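Local coordinates for putative uncharacterized protein (PDB 4XZ7), which probably acts as a transglutaminase, a homodimeric virulence factor with antiphagocytic properties, of which this chain is a piece holding the transglutaminase-like domain, at residues B[297-302]-B[339-344]; B[267-272]-B[282-287]. All blocks are in the same frame, centred on the assembly; numbering follows the deposited sequence.

Interaction 1. Residues B[297-302]-B[339-344]; sequences TARVYY and YDVVEA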
loop_
_atom_site.group_PDB
_atom_site.type_symbol
_atom_site.label_atom_id
_atom_site.label_comp_id
_atom_site.label_asym_id
_atom_site.label_seq_id
_atom_site.Cartn_x
_atom_site.Cartn_y
_atom_site.Cartn_z
ATOM N N THR B 297 20.181 -9.503 16.033
ATOM C CA THR B 297 21.505 -10.043 15.749
ATOM C C THR B 297 21.352 -11.481 15.250
ATOM O O THR B 297 20.250 -12.025 15.288
ATOM C CB THR B 297 22.419 -10.044 17.010
ATOM O OG1 THR B 297 21.813 -10.844 18.036
ATOM C CG2 THR B 297 22.646 -8.628 17.548
ATOM N N ALA B 298 22.441 -12.107 14.802
ATOM C CA ALA B 298 22.385 -13.543 14.542
ATOM C C ALA B 298 23.015 -14.307 15.695
ATOM O O ALA B 298 23.905 -13.800 16.375
ATOM C CB ALA B 298 23.081 -13.903 13.251
ATOM N N ARG B 299 22.523 -15.518 15.917
ATOM C CA ARG B 299 23.206 -16.497 16.741
ATOM C C ARG B 299 23.781 -17.519 15.797
ATOM O O ARG B 299 23.072 -17.985 14.899
ATOM C CB ARG B 299 22.261 -17.140 17.724
ATOM C CG ARG B 299 21.958 -16.262 18.906
ATOM C CD ARG B 299 22.243 -17.018 20.176
ATOM N NE ARG B 299 23.349 -16.440 20.905
ATOM C CZ ARG B 299 23.994 -17.040 21.895
ATOM N NH1 ARG B 299 24.985 -16.403 22.482
ATOM N NH2 ARG B 299 23.658 -18.265 22.289
ATOM N N VAL B 300 25.071 -17.816 15.964
ATOM C CA VAL B 300 25.808 -18.696 15.059
ATOM C C VAL B 300 26.594 -19.716 15.857
ATOM O O VAL B 300 27.175 -19.381 16.885
ATOM C CB VAL B 300 26.806 -17.928 14.166
ATOM C CG1 VAL B 300 27.090 -18.709 12.892
ATOM C CG2 VAL B 300 26.279 -16.558 13.825
ATOM N N TYR B 301 26.633 -20.952 15.384
ATOM C CA TYR B 301 27.395 -21.977 16.082
ATOM C C TYR B 301 28.773 -22.148 15.462
ATOM O O TYR B 301 28.890 -22.461 14.287
ATOM C CB TYR B 301 26.646 -23.312 16.069
ATOM C CG TYR B 301 27.339 -24.400 16.863
ATOM C CD1 TYR B 301 27.219 -24.457 18.247
ATOM C CD2 TYR B 301 28.109 -25.364 16.233
ATOM C CE1 TYR B 301 27.851 -25.449 18.985
ATOM C CE2 TYR B 301 28.752 -26.369 16.967
ATOM C CZ TYR B 301 28.614 -26.403 18.342
ATOM O OH TYR B 301 29.234 -27.388 19.081
ATOM N N TYR B 302 29.815 -21.934 16.249
ATOM C CA TYR B 302 31.161 -22.278 15.799
ATOM C C TYR B 302 32.079 -22.443 16.990
ATOM O O TYR B 302 31.796 -21.933 18.090
ATOM C CB TYR B 302 31.718 -21.232 14.822
ATOM C CG TYR B 302 31.782 -19.806 15.352
ATOM C CD1 TYR B 302 30.746 -18.900 15.107
ATOM C CD2 TYR B 302 32.885 -19.363 16.076
ATOM C CE1 TYR B 302 30.807 -17.596 15.587
ATOM C CE2 TYR B 302 32.957 -18.061 16.553
ATOM C CZ TYR B 302 31.915 -17.184 16.310
ATOM O OH TYR B 302 31.992 -15.895 16.790
ATOM N N TYR B 339 26.608 -9.560 24.092
ATOM C CA TYR B 339 25.262 -9.475 24.656
ATOM C C TYR B 339 25.044 -10.431 25.820
ATOM O O TYR B 339 25.563 -11.545 25.826
ATOM C CB TYR B 339 24.215 -9.765 23.578
ATOM C CG TYR B 339 23.998 -8.609 22.648
ATOM C CD1 TYR B 339 22.980 -7.683 22.881
ATOM C CD2 TYR B 339 24.820 -8.424 21.541
ATOM C CE1 TYR B 339 22.792 -6.615 22.030
ATOM C CE2 TYR B 339 24.641 -7.359 20.685
ATOM C CZ TYR B 339 23.631 -6.459 20.927
ATOM O OH TYR B 339 23.454 -5.403 20.057
ATOM N N ASP B 340 24.254 -10.001 26.797
ATOM C CA ASP B 340 23.710 -10.936 27.770
ATOM C C ASP B 340 22.619 -11.724 27.071
ATOM O O ASP B 340 22.024 -11.246 26.110
ATOM C CB ASP B 340 23.156 -10.214 28.997
ATOM C CG ASP B 340 24.241 -9.622 29.857
ATOM O OD1 ASP B 340 25.349 -10.192 29.879
ATOM O OD2 ASP B 340 23.988 -8.589 30.506
ATOM N N VAL B 341 22.363 -12.940 27.528
ATOM C CA VAL B 341 21.313 -13.730 26.905
ATOM C C VAL B 341 20.146 -13.916 27.850
ATOM O O VAL B 341 20.321 -14.090 29.057
ATOM C CB VAL B 341 21.825 -15.091 26.458
ATOM C CG1 VAL B 341 22.881 -14.908 25.397
ATOM C CG2 VAL B 341 22.383 -15.856 27.654
ATOM N N VAL B 342 18.952 -13.854 27.281
ATOM C CA VAL B 342 17.721 -14.045 28.023
ATOM C C VAL B 342 17.037 -15.239 27.405
ATOM O O VAL B 342 16.943 -15.330 26.186
ATOM C CB VAL B 342 16.812 -12.790 27.959
ATOM C CG1 VAL B 342 15.384 -13.105 28.405
ATOM C CG2 VAL B 342 17.407 -11.673 28.782
ATOM N N GLU B 343 16.576 -16.169 28.236
ATOM C CA GLU B 343 15.950 -17.380 27.718
ATOM C C GLU B 343 14.530 -17.118 27.240
ATOM O O GLU B 343 13.767 -16.426 27.910
ATOM C CB GLU B 343 15.943 -18.475 28.776
ATOM C CG GLU B 343 15.577 -19.812 28.202
ATOM C CD GLU B 343 16.626 -20.309 27.243
ATOM O OE1 GLU B 343 17.811 -20.009 27.479
ATOM O OE2 GLU B 343 16.274 -20.989 26.257
ATOM N N ALA B 344 14.189 -17.667 26.075
ATOM C CA ALA B 344 12.843 -17.548 25.514
ATOM C C ALA B 344 11.789 -17.972 26.533
ATOM O O ALA B 344 11.871 -19.060 27.100
ATOM C CB ALA B 344 12.719 -18.390 24.242
#
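In the mixed five-stranded sheet of the transglutaminase-like domain, Thr297 and Arg299 of strand 294-302 meet Tyr339, just ahead of strand 340-343, and Val341 within it; that strand is at one edge of the sheet in this chain. Strands 282-288 and 354-357 lie between the two in the sheet order, so no backbone bond joins them; side chains alone bridge the gap. The CA atoms of Thr297 and Tyr339 are 9.7 Å apart, closer than three steps across a flat sheet would allow, consistent with a sheet that twists or curls.

Thr297 and Tyr339 reach for each other from opposite directions. The methyl CG2 of Thr297 meets the phenol obliquely, 3.9 Å from Tyr339 CE2 and 4.1 Å from its CZ. Just beyond, the hydroxyl of Tyr339 hydrogen-bonds Asp310 OD1, which helps fix the ring.

Arg299 starts with CG anti to its carbonyl carbon (chi1 -78°), then bends at chi2 and chi3 to bring the guanidinium up to Val341. Glu362 forms a salt bridge with NH2 and Thr308 OG1 hydrogen-bonds NH1, holding the flat group in place. Val341 crosses the arginine at about a right angle and lays its CG1 over one guanidinium face, off-centre toward the rim, 3.9 Å from Arg299 NH1.

Interaction 2. Residues B[267-272]-B[282-287]; sequences FSTTAA and AYVVVG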
loop_
_atom_site.group_PDB
_atom_site.type_symbol
_atom_site.label_atom_id
_atom_site.label_comp_id
_atom_site.label_asym_id
_atom_site.label_seq_id
_atom_site.Cartn_x
_atom_site.Cartn_y
_atom_site.Cartn_z
ATOM N N PHE B 267 20.275 -7.175 7.875
ATOM C CA PHE B 267 21.634 -7.679 8.092
ATOM C C PHE B 267 21.667 -9.065 8.738
ATOM O O PHE B 267 22.368 -9.949 8.271
ATOM C CB PHE B 267 22.418 -6.719 8.973
ATOM C CG PHE B 267 23.001 -5.544 8.246
ATOM C CD1 PHE B 267 24.332 -5.554 7.851
ATOM C CD2 PHE B 267 22.236 -4.408 8.008
ATOM C CE1 PHE B 267 24.886 -4.458 7.212
ATOM C CE2 PHE B 267 22.781 -3.301 7.367
ATOM C CZ PHE B 267 24.109 -3.320 6.972
ATOM N N SER B 268 20.914 -9.245 9.817
ATOM C CA SER B 268 20.944 -10.492 10.583
ATOM C C SER B 268 20.323 -11.661 9.811
ATOM O O SER B 268 20.768 -12.808 9.939
ATOM C CB SER B 268 20.224 -10.322 11.929
ATOM O OG SER B 268 20.802 -9.272 12.706
ATOM N N THR B 269 19.296 -11.381 9.014
ATOM C CA THR B 269 18.643 -12.442 8.235
ATOM C C THR B 269 19.528 -12.915 7.079
ATOM O O THR B 269 19.671 -14.119 6.836
ATOM C CB THR B 269 17.295 -11.975 7.680
ATOM O OG1 THR B 269 16.446 -11.570 8.768
ATOM C CG2 THR B 269 16.637 -13.081 6.867
ATOM N N THR B 270 20.142 -11.965 6.381
ATOM C CA THR B 270 21.080 -12.318 5.326
ATOM C C THR B 270 22.281 -13.071 5.910
ATOM O O THR B 270 22.758 -14.045 5.326
ATOM C CB THR B 270 21.567 -11.071 4.578
ATOM O OG1 THR B 270 20.447 -10.446 3.957
ATOM C CG2 THR B 270 22.601 -11.442 3.495
ATOM N N ALA B 271 22.753 -12.624 7.067
ATOM C CA ALA B 271 23.886 -13.284 7.704
ATOM C C ALA B 271 23.528 -14.699 8.150
ATOM O O ALA B 271 24.311 -15.617 7.968
ATOM C CB ALA B 271 24.397 -12.467 8.888
ATOM N N ALA B 272 22.345 -14.878 8.733
ATOM C CA ALA B 272 21.953 -16.193 9.225
ATOM C C ALA B 272 21.853 -17.150 8.054
ATOM O O ALA B 272 22.363 -18.286 8.125
ATOM C CB ALA B 272 20.642 -16.134 9.986
ATOM N N ALA B 282 22.816 -21.235 12.308
ATOM C CA ALA B 282 22.492 -19.856 12.647
ATOM C C ALA B 282 20.988 -19.574 12.650
ATOM O O ALA B 282 20.213 -20.215 11.941
ATOM C CB ALA B 282 23.200 -18.902 11.684
ATOM N N TYR B 283 20.576 -18.620 13.471
ATOM C CA TYR B 283 19.206 -18.125 13.392
ATOM C C TYR B 283 19.198 -16.676 13.842
ATOM O O TYR B 283 20.196 -16.173 14.378
ATOM C CB TYR B 283 18.220 -18.998 14.218
ATOM C CG TYR B 283 18.351 -18.957 15.745
ATOM C CD1 TYR B 283 17.321 -18.438 16.533
ATOM C CD2 TYR B 283 19.478 -19.461 16.396
ATOM C CE1 TYR B 283 17.404 -18.412 17.920
ATOM C CE2 TYR B 283 19.577 -19.433 17.791
ATOM C CZ TYR B 283 18.537 -18.896 18.543
ATOM O OH TYR B 283 18.601 -18.850 19.920
ATOM N N VAL B 284 18.079 -16.005 13.605
ATOM C CA VAL B 284 17.949 -14.590 13.924
ATOM C C VAL B 284 17.316 -14.391 15.299
ATOM O O VAL B 284 16.292 -14.992 15.621
ATOM C CB VAL B 284 17.094 -13.863 12.856
ATOM C CG1 VAL B 284 16.917 -12.413 13.214
ATOM C CG2 VAL B 284 17.737 -13.987 11.492
ATOM N N VAL B 285 17.908 -13.521 16.101
ATOM C CA VAL B 285 17.334 -13.198 17.397
ATOM C C VAL B 285 17.110 -11.703 17.573
ATOM O O VAL B 285 17.711 -10.879 16.871
ATOM C CB VAL B 285 18.233 -13.698 18.545
ATOM C CG1 VAL B 285 18.238 -15.241 18.609
ATOM C CG2 VAL B 285 19.644 -13.146 18.398
ATOM N N VAL B 286 16.254 -11.361 18.533
ATOM C CA VAL B 286 15.971 -9.978 18.863
ATOM C C VAL B 286 16.111 -9.738 20.356
ATOM O O VAL B 286 15.956 -10.654 21.167
ATOM C CB VAL B 286 14.557 -9.558 18.435
ATOM C CG1 VAL B 286 14.400 -9.680 16.927
ATOM C CG2 VAL B 286 13.513 -10.401 19.167
ATOM N N GLY B 287 16.373 -8.488 20.714
ATOM C CA GLY B 287 16.569 -8.113 22.093
ATOM C C GLY B 287 16.693 -6.610 22.138
ATOM O O GLY B 287 16.033 -5.895 21.373
#
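Val284 packs against Ser268, Thr269 and Ala272 where helix 264-277 lies on strand 282-288, the helix-on-sheet layer of the transglutaminase-like fold. Helix and strand segments run nearly antiparallel, at 164°, and only the rest of the helix and a short loop separate them in the chain.

From CB, Val284 forks into two methyls with separate jobs. Val284 CG1, anti to the backbone N (chi1 178°), points to Ser268 and stops 4.1 Å from Ser268 CB. The other methyl, Val284 CG2, settles against the helix backbone, 3.6 Å from Ser268 O and 3.7 Å from Thr269 CA. Ala272 CB lies 3.9 Å from Val284 CG2. Thr269 OG1 passes obliquely beside the same methyl, but its hydrogen bond goes back to Val265 O within the helix. Ser268 OG likewise bonds Cys264 O, with a weak second bond to Ala296 O on the neighbouring strand.

The second subunit helps bury this seam: its Asn139 packs on Val284, its Ala140 on Ala272 and its Gly142 on Thr269. Toward the start of the strand, two alanines let helix and strand come close. Ala272 and Ala282 have CA atoms 5.0 Å apart and CB atoms 4.1 Å apart, and the methyl CB of Ala282 also lies 3.7 Å from the carbonyl oxygen of Ala272.

How the interactions relate
Interaction 2 comes first along the chain and is complete before interaction 1 begins; their centres lie about 10 Å apart. Strands 282-288 and 294-302, consecutive in sequence and antiparallel neighbours in one sheet, connect them: Arg299 N probably bonds Tyr283 O, and Thr297 O probably accepts from Val285 N. The two contacts lie on opposite faces of the sheet. Ala282 and Val284 face helix 264-277, whereas Tyr283 and Val285 point away from it and pack beside Arg299 and Thr297. Interaction 2 thus seats the helix and adjoins the second subunit, while interaction 1 joins side chains across to the edge strand; Glu362 serves both neighbourhoods, binding Arg299 and Tyr283.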